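PDB 4JWO: phosphate binding protein from Planctomyces limnophilus, which probably binds phosphate as the substrate-binding component of a PstS-type system that carries it across the cytoplasmic membrane. Local coordinates for residues K165-D170 against S216-N221; F203-V206 against A211-S214; I226-V231 against G239-A244. One frame throughout, in Å; residues are numbered along the deposited sequence.

Contact 1 (K165-D170 against S216-N221); sequences KIWAAD and SDYTAN
The indole of Trp167 presents its benzo edge to one face of the Tyr218 ring, a T-shaped pair with the two planes at 77° and the centroid of the six-membered ring 5.1 Å from that of the tyrosine. CZ3 leads: it lies 3.6 Å from Tyr218 CG, above the tyrosine face but displaced toward the rim, while CH2 follows at 3.9 Å from Tyr218 CD2. Ile166 CG2 rests over one face of the indole, near its rim; further edge-to-face partners of the indole are Phe203 and Tyr240. Trp167 is the last residue of helix 160-167, and Tyr218 comes just before strand 219-220, which runs parallel to strand 189-192 in the mixed sheet of this periplasmic-binding-protein fold. The contact therefore joins the C-terminal end of a helix to the approach to an edge of the sheet, and Leu190 of strand 189-192 touches both aromatic side chains. At Tyr218, chi1 of 67° places the ring beside the indole and chi2 of -86° turns its face to CZ3. The phenol OH is fixed separately by a hydrogen bond with Ala193 O.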
ATOM      1  N   LYS A 165       3.146  18.399  -8.897  1.00 22.15           N
ATOM      2  CA  LYS A 165       2.696  19.644  -9.495  1.00 21.60           C
ATOM      3  C   LYS A 165       1.199  19.572  -9.829  1.00 20.04           C
ATOM      4  O   LYS A 165       0.468  20.551  -9.682  1.00 21.17           O
ATOM      5  CB  LYS A 165       3.517  19.904 -10.766  1.00 24.53           C
ATOM      6  CG  LYS A 165       3.436  21.302 -11.308  1.00 34.22           C
ATOM      7  CD  LYS A 165       4.368  21.427 -12.508  1.00 33.15           C
ATOM      8  CE  LYS A 165       4.490  22.857 -12.984  1.00 38.19           C
ATOM      9  NZ  LYS A 165       5.362  22.925 -14.190  1.00 40.04           N
ATOM     10  N   ILE A 166       0.755  18.399 -10.265  1.00 18.03           N
ATOM     11  CA  ILE A 166      -0.645  18.184 -10.635  1.00 17.67           C
ATOM     12  C   ILE A 166      -1.542  17.967  -9.409  1.00 16.59           C
ATOM     13  O   ILE A 166      -2.630  18.540  -9.315  1.00 17.75           O
ATOM     14  CB  ILE A 166      -0.777  16.960 -11.554  1.00 18.67           C
ATOM     15  CG1 ILE A 166      -0.131  17.237 -12.917  1.00 16.54           C
ATOM     16  CG2 ILE A 166      -2.239  16.583 -11.743  1.00 19.37           C
ATOM     17  CD1 ILE A 166       0.088  15.993 -13.726  1.00 18.36           C
ATOM     18  N   TRP A 167      -1.083  17.137  -8.481  1.00 17.00           N
ATOM     19  CA  TRP A 167      -1.946  16.617  -7.415  1.00 19.28           C
ATOM     20  C   TRP A 167      -1.862  17.314  -6.066  1.00 17.29           C
ATOM     21  O   TRP A 167      -2.685  17.044  -5.188  1.00 19.85           O
ATOM     22  CB  TRP A 167      -1.663  15.131  -7.196  1.00 15.07           C
ATOM     23  CG  TRP A 167      -2.246  14.255  -8.268  1.00 14.83           C
ATOM     24  CD1 TRP A 167      -1.585  13.704  -9.322  1.00 15.87           C
ATOM     25  CD2 TRP A 167      -3.618  13.846  -8.388  1.00 14.68           C
ATOM     26  NE1 TRP A 167      -2.450  12.957 -10.082  1.00 16.28           N
ATOM     27  CE2 TRP A 167      -3.713  13.036  -9.539  1.00 13.97           C
ATOM     28  CE3 TRP A 167      -4.775  14.078  -7.634  1.00 17.43           C
ATOM     29  CZ2 TRP A 167      -4.912  12.447  -9.949  1.00 16.21           C
ATOM     30  CZ3 TRP A 167      -5.967  13.511  -8.042  1.00 15.77           C
ATOM     31  CH2 TRP A 167      -6.025  12.695  -9.191  1.00 16.37           C
ATOM     32  N   ALA A 168      -0.892  18.210  -5.894  1.00 18.03           N
ATOM     33  CA  ALA A 168      -0.661  18.820  -4.585  1.00 19.61           C
ATOM     34  C   ALA A 168      -1.894  19.531  -4.078  1.00 20.63           C
ATOM     35  O   ALA A 168      -2.728  19.991  -4.863  1.00 22.15           O
ATOM     36  CB  ALA A 168       0.493  19.798  -4.644  1.00 21.54           C
ATOM     37  N   ALA A 169      -1.972  19.642  -2.758  1.00 20.99           N
ATOM     38  CA  ALA A 169      -3.075  20.308  -2.083  1.00 24.52           C
ATOM     39  C   ALA A 169      -3.355  21.698  -2.637  1.00 27.34           C
ATOM     40  O   ALA A 169      -4.505  22.124  -2.673  1.00 28.34           O
ATOM     41  CB  ALA A 169      -2.794  20.393  -0.594  1.00 29.05           C
ATOM     42  N   ASP A 170      -2.301  22.404  -3.049  1.00 24.92           N
ATOM     43  CA  ASP A 170      -2.425  23.763  -3.536  1.00 25.71           C
ATOM     44  C   ASP A 170      -2.289  23.862  -5.055  1.00 28.28           C
ATOM     45  O   ASP A 170      -2.162  24.959  -5.591  1.00 32.61           O
ATOM     46  CB  ASP A 170      -1.377  24.669  -2.879  1.00 27.64           C
ATOM     47  CG  ASP A 170       0.045  24.356  -3.328  1.00 43.99           C
ATOM     48  OD1 ASP A 170       0.371  23.176  -3.582  1.00 37.97           O
ATOM     49  OD2 ASP A 170       0.848  25.306  -3.420  1.00 54.04           O
ATOM     50  N   SER A 216      -8.823  18.534  -4.177  1.00 17.15           N
ATOM     51  CA  SER A 216     -10.062  17.764  -4.142  1.00 16.88           C
ATOM     52  C   SER A 216     -10.867  17.849  -5.433  1.00 22.89           C
ATOM     53  O   SER A 216     -11.883  17.158  -5.572  1.00 19.63           O
ATOM     54  CB  SER A 216     -10.921  18.228  -2.974  1.00 17.93           C
ATOM     55  OG  SER A 216     -11.322  19.576  -3.142  1.00 20.89           O
ATOM     56  N   ASP A 217     -10.437  18.707  -6.358  1.00 19.48           N
ATOM     57  CA  ASP A 217     -11.171  18.858  -7.618  1.00 21.40           C
ATOM     58  C   ASP A 217     -10.698  17.841  -8.657  1.00 20.85           C
ATOM     59  O   ASP A 217      -9.885  18.128  -9.536  1.00 20.63           O
ATOM     60  CB  ASP A 217     -11.119  20.292  -8.155  1.00 20.70           C
ATOM     61  CG  ASP A 217      -9.709  20.805  -8.324  1.00 23.75           C
ATOM     62  OD1 ASP A 217      -8.847  20.472  -7.482  1.00 19.13           O
ATOM     63  OD2 ASP A 217      -9.459  21.553  -9.297  1.00 24.21           O
ATOM     64  N   TYR A 218     -11.213  16.631  -8.506  1.00 17.90           N
ATOM     65  CA  TYR A 218     -10.946  15.545  -9.434  1.00 15.35           C
ATOM     66  C   TYR A 218     -12.096  14.570  -9.327  1.00 17.21           C
ATOM     67  O   TYR A 218     -12.920  14.663  -8.412  1.00 18.36           O
ATOM     68  CB  TYR A 218      -9.603  14.867  -9.133  1.00 18.09           C
ATOM     69  CG  TYR A 218      -9.513  14.114  -7.817  1.00 14.79           C
ATOM     70  CD1 TYR A 218      -9.175  14.770  -6.644  1.00 15.88           C
ATOM     71  CD2 TYR A 218      -9.705  12.738  -7.767  1.00 14.99           C
ATOM     72  CE1 TYR A 218      -9.076  14.087  -5.437  1.00 16.65           C
ATOM     73  CE2 TYR A 218      -9.610  12.043  -6.572  1.00 15.59           C
ATOM     74  CZ  TYR A 218      -9.290  12.725  -5.409  1.00 16.81           C
ATOM     75  OH  TYR A 218      -9.173  12.042  -4.225  1.00 17.74           O
ATOM     76  N   THR A 219     -12.175  13.647 -10.280  1.00 17.30           N
ATOM     77  CA  THR A 219     -13.206  12.629 -10.234  1.00 17.49           C
ATOM     78  C   THR A 219     -12.729  11.497  -9.339  1.00 15.60           C
ATOM     79  O   THR A 219     -11.817  10.743  -9.691  1.00 14.16           O
ATOM     80  CB  THR A 219     -13.540  12.128 -11.640  1.00 15.79           C
ATOM     81  OG1 THR A 219     -14.105  13.207 -12.398  1.00 19.81           O
ATOM     82  CG2 THR A 219     -14.549  10.996 -11.575  1.00 17.82           C
ATOM     83  N   ALA A 220     -13.331  11.411  -8.158  1.00 18.98           N
ATOM     84  CA  ALA A 220     -12.970  10.398  -7.174  1.00 14.46           C
ATOM     85  C   ALA A 220     -14.043   9.339  -7.121  1.00 15.08           C
ATOM     86  O   ALA A 220     -15.220   9.651  -7.087  1.00 20.73           O
ATOM     87  CB  ALA A 220     -12.822  11.030  -5.804  1.00 17.79           C
ATOM     88  N   ASN A 221     -13.633   8.079  -7.125  1.00 16.72           N
ATOM     89  CA  ASN A 221     -14.598   7.004  -6.957  1.00 16.99           C
ATOM     90  C   ASN A 221     -13.993   5.826  -6.217  1.00 15.94           C
ATOM     91  O   ASN A 221     -12.812   5.519  -6.379  1.00 19.24           O
ATOM     92  CB  ASN A 221     -15.163   6.545  -8.311  1.00 18.49           C
ATOM     93  CG  ASN A 221     -16.548   5.929  -8.177  1.00 16.63           C
ATOM     94  OD1 ASN A 221     -16.699   4.818  -7.674  1.00 19.13           O
ATOM     95  ND2 ASN A 221     -17.572   6.664  -8.603  1.00 22.73           N
TER

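Contact 2 (F203-V206 against A211-S214); sequences FTEV and AKSS
Lys212 meets helix 198-208 first, with its backbone and with its aliphatic chain. Its CA is 4.7 Å from the CA of Glu205, the nearest approach of the two backbones, and its phi/psi of 58/47° places it in the left-handed helical region as the chain turns back after the helix. The side chain is bent at every torsion beyond CB, and this folding lays CD against Glu205 CB at 3.6 Å, alongside the base of the glutamate. The charged ends stay apart, with Lys212 NZ 5.7 Å from Glu205 OE1. The glutamate reaches out in an extended chain to a salt bridge with Arg284, whereas NZ has long, weak ion pairs with Asp201 and with a sulfate probably taken from the crystallisation liquor. The carbonyl carbon, Lys212 C, lies 3.4 Å from Thr204 OG1.

At Ser213 the backbone makes the contact. The O atom sits 3.4 Å from Thr204 CB and is hydrogen-bonded by Asn208 ND2 from the last turn of the same helix, while the side chain points away. Ser214 turns back toward the helix and its CB meets Thr204 CG2 at 3.8 Å.

Thr204 thus offers both branches to the returning chain, OG1 to Lys212 and the methyl to Ser213 and Ser214. With OG1 between the backbone N and the carbonyl carbon (chi1 63°), the hydroxyl hydrogen-bonds to Phe200 O one turn earlier. The loop, which leads from helix 198-208 to strand 219-220 of the periplasmic-binding-protein fold, is consequently laid along the helix by van der Waals contact, while the Thr204 hydroxyl is held within its own helix and the Glu205 carboxylate by Arg284.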
ATOM      1  N   PHE A 203      -0.831   7.051  -2.450  1.00 13.80           N
ATOM      2  CA  PHE A 203      -0.486   7.959  -3.542  1.00 15.10           C
ATOM      3  C   PHE A 203      -0.133   9.338  -3.020  1.00 13.79           C
ATOM      4  O   PHE A 203       0.904   9.903  -3.367  1.00 15.67           O
ATOM      5  CB  PHE A 203      -1.651   8.056  -4.520  1.00 15.42           C
ATOM      6  CG  PHE A 203      -1.337   8.856  -5.746  1.00 13.32           C
ATOM      7  CD1 PHE A 203      -0.627   8.278  -6.796  1.00 14.67           C
ATOM      8  CD2 PHE A 203      -1.736  10.175  -5.845  1.00 16.14           C
ATOM      9  CE1 PHE A 203      -0.326   9.012  -7.938  1.00 16.98           C
ATOM     10  CE2 PHE A 203      -1.436  10.916  -6.977  1.00 17.23           C
ATOM     11  CZ  PHE A 203      -0.728  10.325  -8.025  1.00 15.24           C
ATOM     12  N   THR A 204      -0.981   9.887  -2.159  1.00 16.56           N
ATOM     13  CA  THR A 204      -0.706  11.225  -1.644  1.00 17.82           C
ATOM     14  C   THR A 204       0.549  11.268  -0.780  1.00 18.39           C
ATOM     15  O   THR A 204       1.304  12.237  -0.850  1.00 19.46           O
ATOM     16  CB  THR A 204      -1.911  11.824  -0.879  1.00 18.14           C
ATOM     17  OG1 THR A 204      -2.198  11.020   0.271  1.00 19.47           O
ATOM     18  CG2 THR A 204      -3.116  11.900  -1.785  1.00 18.31           C
ATOM     19  N   GLU A 205       0.797  10.231   0.018  1.00 18.34           N
ATOM     20  CA  GLU A 205       2.001  10.191   0.852  1.00 19.09           C
ATOM     21  C   GLU A 205       3.268  10.322   0.008  1.00 17.26           C
ATOM     22  O   GLU A 205       4.143  11.137   0.304  1.00 21.44           O
ATOM     23  CB  GLU A 205       2.067   8.881   1.655  1.00 20.18           C
ATOM     24  CG  GLU A 205       3.358   8.678   2.459  1.00 25.79           C
ATOM     25  CD  GLU A 205       3.447   7.284   3.083  1.00 28.00           C
ATOM     26  OE1 GLU A 205       2.393   6.627   3.252  1.00 38.02           O
ATOM     27  OE2 GLU A 205       4.569   6.840   3.395  1.00 38.62           O
ATOM     28  N   VAL A 206       3.362   9.524  -1.047  1.00 18.38           N
ATOM     29  CA  VAL A 206       4.635   9.451  -1.759  1.00 17.84           C
ATOM     30  C   VAL A 206       4.757  10.473  -2.879  1.00 17.80           C
ATOM     31  O   VAL A 206       5.871  10.806  -3.290  1.00 20.89           O
ATOM     32  CB  VAL A 206       4.961   8.025  -2.249  1.00 16.48           C
ATOM     33  CG1 VAL A 206       4.973   7.065  -1.051  1.00 20.09           C
ATOM     34  CG2 VAL A 206       3.975   7.570  -3.326  1.00 17.76           C
ATOM     35  N   ALA A 211       1.969  14.971   4.705  1.00 53.28           N
ATOM     36  CA  ALA A 211       0.695  15.630   4.996  1.00 54.93           C
ATOM     37  C   ALA A 211      -0.485  14.810   4.483  1.00 50.50           C
ATOM     38  O   ALA A 211      -1.611  14.984   4.945  1.00 49.91           O
ATOM     39  CB  ALA A 211       0.664  17.032   4.409  1.00 56.11           C
ATOM     40  N   LYS A 212      -0.211  13.933   3.518  1.00 45.39           N
ATOM     41  CA  LYS A 212      -1.168  12.920   3.067  1.00 51.22           C
ATOM     42  C   LYS A 212      -2.471  13.524   2.574  1.00 45.94           C
ATOM     43  O   LYS A 212      -3.560  13.071   2.938  1.00 41.66           O
ATOM     44  CB  LYS A 212      -1.450  11.923   4.189  1.00 58.90           C
ATOM     45  CG  LYS A 212      -0.343  10.911   4.393  1.00 59.40           C
ATOM     46  CD  LYS A 212      -0.747   9.576   3.819  1.00 52.13           C
ATOM     47  CE  LYS A 212      -0.978   8.567   4.920  1.00 56.71           C
ATOM     48  NZ  LYS A 212      -2.118   8.886   5.824  1.00 62.44           N
ATOM     49  N   SER A 213      -2.342  14.544   1.735  1.00 31.37           N
ATOM     50  CA  SER A 213      -3.479  15.276   1.219  1.00 28.16           C
ATOM     51  C   SER A 213      -3.312  15.465  -0.274  1.00 25.50           C
ATOM     52  O   SER A 213      -2.237  15.231  -0.810  1.00 23.55           O
ATOM     53  CB  SER A 213      -3.496  16.649   1.863  1.00 31.63           C
ATOM     54  OG  SER A 213      -2.268  17.300   1.573  1.00 30.57           O
ATOM     55  N   SER A 214      -4.380  15.894  -0.942  1.00 21.97           N
ATOM     56  CA  SER A 214      -4.302  16.306  -2.345  1.00 17.31           C
ATOM     57  C   SER A 214      -5.369  17.355  -2.625  1.00 17.68           C
ATOM     58  O   SER A 214      -6.237  17.602  -1.789  1.00 18.04           O
ATOM     59  CB  SER A 214      -4.471  15.112  -3.293  1.00 22.10           C
ATOM     60  OG  SER A 214      -5.829  14.736  -3.438  1.00 22.69           O
TER

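Contact 3 (I226-V231 against G239-A244). With FMT (formic acid), chain E.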
ATOM      1  N   ILE A 226     -14.917   2.130 -12.425  1.00 17.56           N
ATOM      2  CA  ILE A 226     -15.442   3.401 -12.914  1.00 15.89           C
ATOM      3  C   ILE A 226     -14.298   4.342 -13.293  1.00 17.85           C
ATOM      4  O   ILE A 226     -14.382   5.058 -14.294  1.00 19.71           O
ATOM      5  CB  ILE A 226     -16.392   4.046 -11.867  1.00 17.25           C
ATOM      6  CG1 ILE A 226     -17.661   3.201 -11.760  1.00 19.70           C
ATOM      7  CG2 ILE A 226     -16.725   5.496 -12.237  1.00 21.80           C
ATOM      8  CD1 ILE A 226     -18.653   3.710 -10.744  1.00 18.73           C
ATOM      9  N   LEU A 227     -13.230   4.345 -12.498  1.00 16.73           N
ATOM     10  CA  LEU A 227     -12.052   5.154 -12.829  1.00 14.77           C
ATOM     11  C   LEU A 227     -11.411   4.682 -14.133  1.00 16.89           C
ATOM     12  O   LEU A 227     -11.020   5.504 -14.967  1.00 16.06           O
ATOM     13  CB  LEU A 227     -11.024   5.120 -11.699  1.00 15.17           C
ATOM     14  CG  LEU A 227     -11.510   5.600 -10.331  1.00 15.68           C
ATOM     15  CD1 LEU A 227     -10.357   5.489  -9.337  1.00 16.55           C
ATOM     16  CD2 LEU A 227     -12.027   7.045 -10.409  1.00 16.24           C
ATOM     17  N   VAL A 228     -11.292   3.366 -14.302  1.00 17.07           N
ATOM     18  CA  VAL A 228     -10.778   2.800 -15.552  1.00 16.34           C
ATOM     19  C   VAL A 228     -11.572   3.330 -16.735  1.00 16.34           C
ATOM     20  O   VAL A 228     -10.986   3.807 -17.712  1.00 19.05           O
ATOM     21  CB  VAL A 228     -10.812   1.244 -15.534  1.00 14.65           C
ATOM     22  CG1 VAL A 228     -10.567   0.660 -16.927  1.00 20.44           C
ATOM     23  CG2 VAL A 228      -9.795   0.709 -14.535  1.00 18.10           C
ATOM     24  N   GLN A 229     -12.904   3.259 -16.655  1.00 16.85           N
ATOM     25  CA  GLN A 229     -13.762   3.704 -17.747  1.00 18.82           C
ATOM     26  C   GLN A 229     -13.593   5.200 -18.002  1.00 17.00           C
ATOM     27  O   GLN A 229     -13.639   5.655 -19.141  1.00 19.91           O
ATOM     28  CB  GLN A 229     -15.235   3.372 -17.456  1.00 21.01           C
ATOM     29  CG  GLN A 229     -16.163   3.611 -18.628  1.00 21.17           C
ATOM     30  CD  GLN A 229     -15.870   2.678 -19.787  1.00 23.96           C
ATOM     31  OE1 GLN A 229     -15.571   1.495 -19.590  1.00 29.96           O
ATOM     32  NE2 GLN A 229     -15.945   3.207 -21.002  1.00 32.29           N
ATOM     33  N   GLY A 230     -13.384   5.960 -16.929  1.00 17.75           N
ATOM     34  CA  GLY A 230     -13.143   7.387 -17.039  1.00 17.88           C
ATOM     35  C   GLY A 230     -11.911   7.688 -17.865  1.00 16.88           C
ATOM     36  O   GLY A 230     -11.929   8.540 -18.756  1.00 21.18           O
ATOM     37  N   VAL A 231     -10.824   6.981 -17.571  1.00 18.52           N
ATOM     38  CA  VAL A 231      -9.597   7.144 -18.335  1.00 18.76           C
ATOM     39  C   VAL A 231      -9.774   6.703 -19.785  1.00 18.69           C
ATOM     40  O   VAL A 231      -9.308   7.376 -20.707  1.00 19.84           O
ATOM     41  CB  VAL A 231      -8.431   6.397 -17.657  1.00 16.33           C
ATOM     42  CG1 VAL A 231      -7.177   6.447 -18.536  1.00 19.61           C
ATOM     43  CG2 VAL A 231      -8.183   7.008 -16.281  1.00 17.91           C
ATOM     44  N   GLY A 239      -5.081   9.243 -14.339  1.00 15.23           N
ATOM     45  CA  GLY A 239      -5.713   8.612 -13.191  1.00 13.95           C
ATOM     46  C   GLY A 239      -4.720   7.819 -12.374  1.00 13.64           C
ATOM     47  O   GLY A 239      -3.601   7.573 -12.814  1.00 14.75           O
ATOM     48  N   TYR A 240      -5.109   7.444 -11.161  1.00 14.20           N
ATOM     49  CA  TYR A 240      -4.317   6.491 -10.390  1.00 12.77           C
ATOM     50  C   TYR A 240      -5.213   5.511  -9.668  1.00 14.14           C
ATOM     51  O   TYR A 240      -6.334   5.845  -9.287  1.00 14.87           O
ATOM     52  CB  TYR A 240      -3.368   7.184  -9.393  1.00 11.91           C
ATOM     53  CG  TYR A 240      -4.021   7.822  -8.182  1.00 13.06           C
ATOM     54  CD1 TYR A 240      -4.205   7.102  -7.007  1.00 13.24           C
ATOM     55  CD2 TYR A 240      -4.417   9.157  -8.199  1.00 14.48           C
ATOM     56  CE1 TYR A 240      -4.785   7.685  -5.885  1.00 13.70           C
ATOM     57  CE2 TYR A 240      -5.015   9.754  -7.074  1.00 15.11           C
ATOM     58  CZ  TYR A 240      -5.180   9.006  -5.923  1.00 15.72           C
ATOM     59  OH  TYR A 240      -5.747   9.577  -4.798  1.00 16.96           O
ATOM     60  N   PHE A 241      -4.700   4.299  -9.498  1.00 13.57           N
ATOM     61  CA  PHE A 241      -5.386   3.226  -8.781  1.00 13.45           C
ATOM     62  C   PHE A 241      -4.433   2.051  -8.634  1.00 18.73           C
ATOM     63  O   PHE A 241      -3.318   2.085  -9.142  1.00 16.05           O
ATOM     64  CB  PHE A 241      -6.741   2.817  -9.420  1.00 14.90           C
ATOM     65  CG  PHE A 241      -6.741   2.757 -10.937  1.00 16.27           C
ATOM     66  CD1 PHE A 241      -6.077   1.745 -11.619  1.00 15.71           C
ATOM     67  CD2 PHE A 241      -7.438   3.700 -11.671  1.00 15.10           C
ATOM     68  CE1 PHE A 241      -6.096   1.691 -13.027  1.00 17.26           C
ATOM     69  CE2 PHE A 241      -7.476   3.642 -13.064  1.00 17.19           C
ATOM     70  CZ  PHE A 241      -6.797   2.645 -13.739  1.00 15.64           C
ATOM     71  N   GLY A 242      -4.864   1.017  -7.925  1.00 15.12           N
ATOM     72  CA  GLY A 242      -4.002  -0.115  -7.654  1.00 15.87           C
ATOM     73  C   GLY A 242      -3.634  -0.862  -8.915  1.00 14.79           C
ATOM     74  O   GLY A 242      -4.401  -0.913  -9.880  1.00 16.53           O
ATOM     75  N   TYR A 243      -2.455  -1.467  -8.894  1.00 15.99           N
ATOM     76  CA  TYR A 243      -1.900  -2.151 -10.055  1.00 16.72           C
ATOM     77  C   TYR A 243      -2.832  -3.223 -10.632  1.00 16.95           C
ATOM     78  O   TYR A 243      -2.897  -3.407 -11.857  1.00 16.92           O
ATOM     79  CB  TYR A 243      -0.531  -2.746  -9.703  1.00 18.65           C
ATOM     80  CG  TYR A 243       0.034  -3.602 -10.802  1.00 17.01           C
ATOM     81  CD1 TYR A 243       0.710  -3.035 -11.873  1.00 20.17           C
ATOM     82  CD2 TYR A 243      -0.133  -4.986 -10.785  1.00 20.08           C
ATOM     83  CE1 TYR A 243       1.214  -3.830 -12.896  1.00 21.76           C
ATOM     84  CE2 TYR A 243       0.368  -5.777 -11.801  1.00 21.25           C
ATOM     85  CZ  TYR A 243       1.036  -5.194 -12.846  1.00 24.14           C
ATOM     86  OH  TYR A 243       1.525  -5.988 -13.861  1.00 26.31           O
ATOM     87  N   ALA A 244      -3.553  -3.929  -9.762  1.00 17.60           N
ATOM     88  CA  ALA A 244      -4.413  -5.023 -10.214  1.00 17.51           C
ATOM     89  C   ALA A 244      -5.439  -4.526 -11.209  1.00 21.63           C
ATOM     90  O   ALA A 244      -5.758  -5.214 -12.176  1.00 20.09           O
ATOM     91  CB  ALA A 244      -5.098  -5.709  -9.028  1.00 21.96           C
TER
HETATM   92  C   FMT E 404       0.358  -8.848 -13.638  1.00 57.47           C
HETATM   93  O1  FMT E 404       0.574  -8.284 -14.711  1.00 56.02           O
HETATM   94  O2  FMT E 404      -0.759  -9.159 -13.226  1.00 61.90           O
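Phe241 projects from strand 237-242 toward helix 224-233, and Leu227 and Val228 receive its ring from the helix. Helix 224-233 packs on the sheet of the periplasmic-binding-protein fold and the chain returns as strand 237-242, the short segments running roughly antiparallel, at 147°, with their axes 9.0 Å apart at closest approach. The leucine and phenylalanine side chains run antiparallel, flank to flank, bringing Leu227 CB to 3.9 Å from Phe241 CD2; at the end of the leucine, CD1 lies 4.0 Å from Tyr240 O. Val228 instead crosses the phenylalanine at about a right angle, with its CG2 methyl 3.7 Å from Phe241 CZ. Both aliphatic groups approach the ring obliquely. At Phe241 a chi1 of 41° swings the ring up to the helix. An alanine at this position, with no ring for Leu227 and Val228 to pack on, is likely to open a gap between helix and sheet.

Toward the start of the strand the spacing narrows: Val231 CG2 is 4.3 Å from Gly239 CA, and the CA atoms of Val231 and Gly239 are 6.6 Å apart. Tyr240, between Gly239 and Phe241, points away from the helix, where its ring stacks on Phe203. The strand gives way to helix 243-247 with Gly242 at the N-cap. From the first turn of that helix, Tyr243 OH donates a hydrogen bond of 2.6 Å to O1 of a formic acid molecule probably left from crystallisation, whose carbon lies at the edge of the tyrosine ring, in its plane.

How the contacts relate
From the N terminus, helix 160-167 supplies the first segment of contact 1, and the loop it opens closes only at 216-221. Contact 2 is nested within it, closing a short loop where the chain doubles back after helix 198-208. Contact 3 follows in series, joining helix 224-233 to the strand that comes after it. Strand 219-220 and strand 237-242 each pair with strand 189-192, so contacts 1 and 3 reach the same sheet. Trp167, Phe203 and Tyr240, one from each contact, pack against one another and link all three. Contacts 1 and 3 also touch where Leu227 CD2 meets the backbone of Thr219 and Asn221.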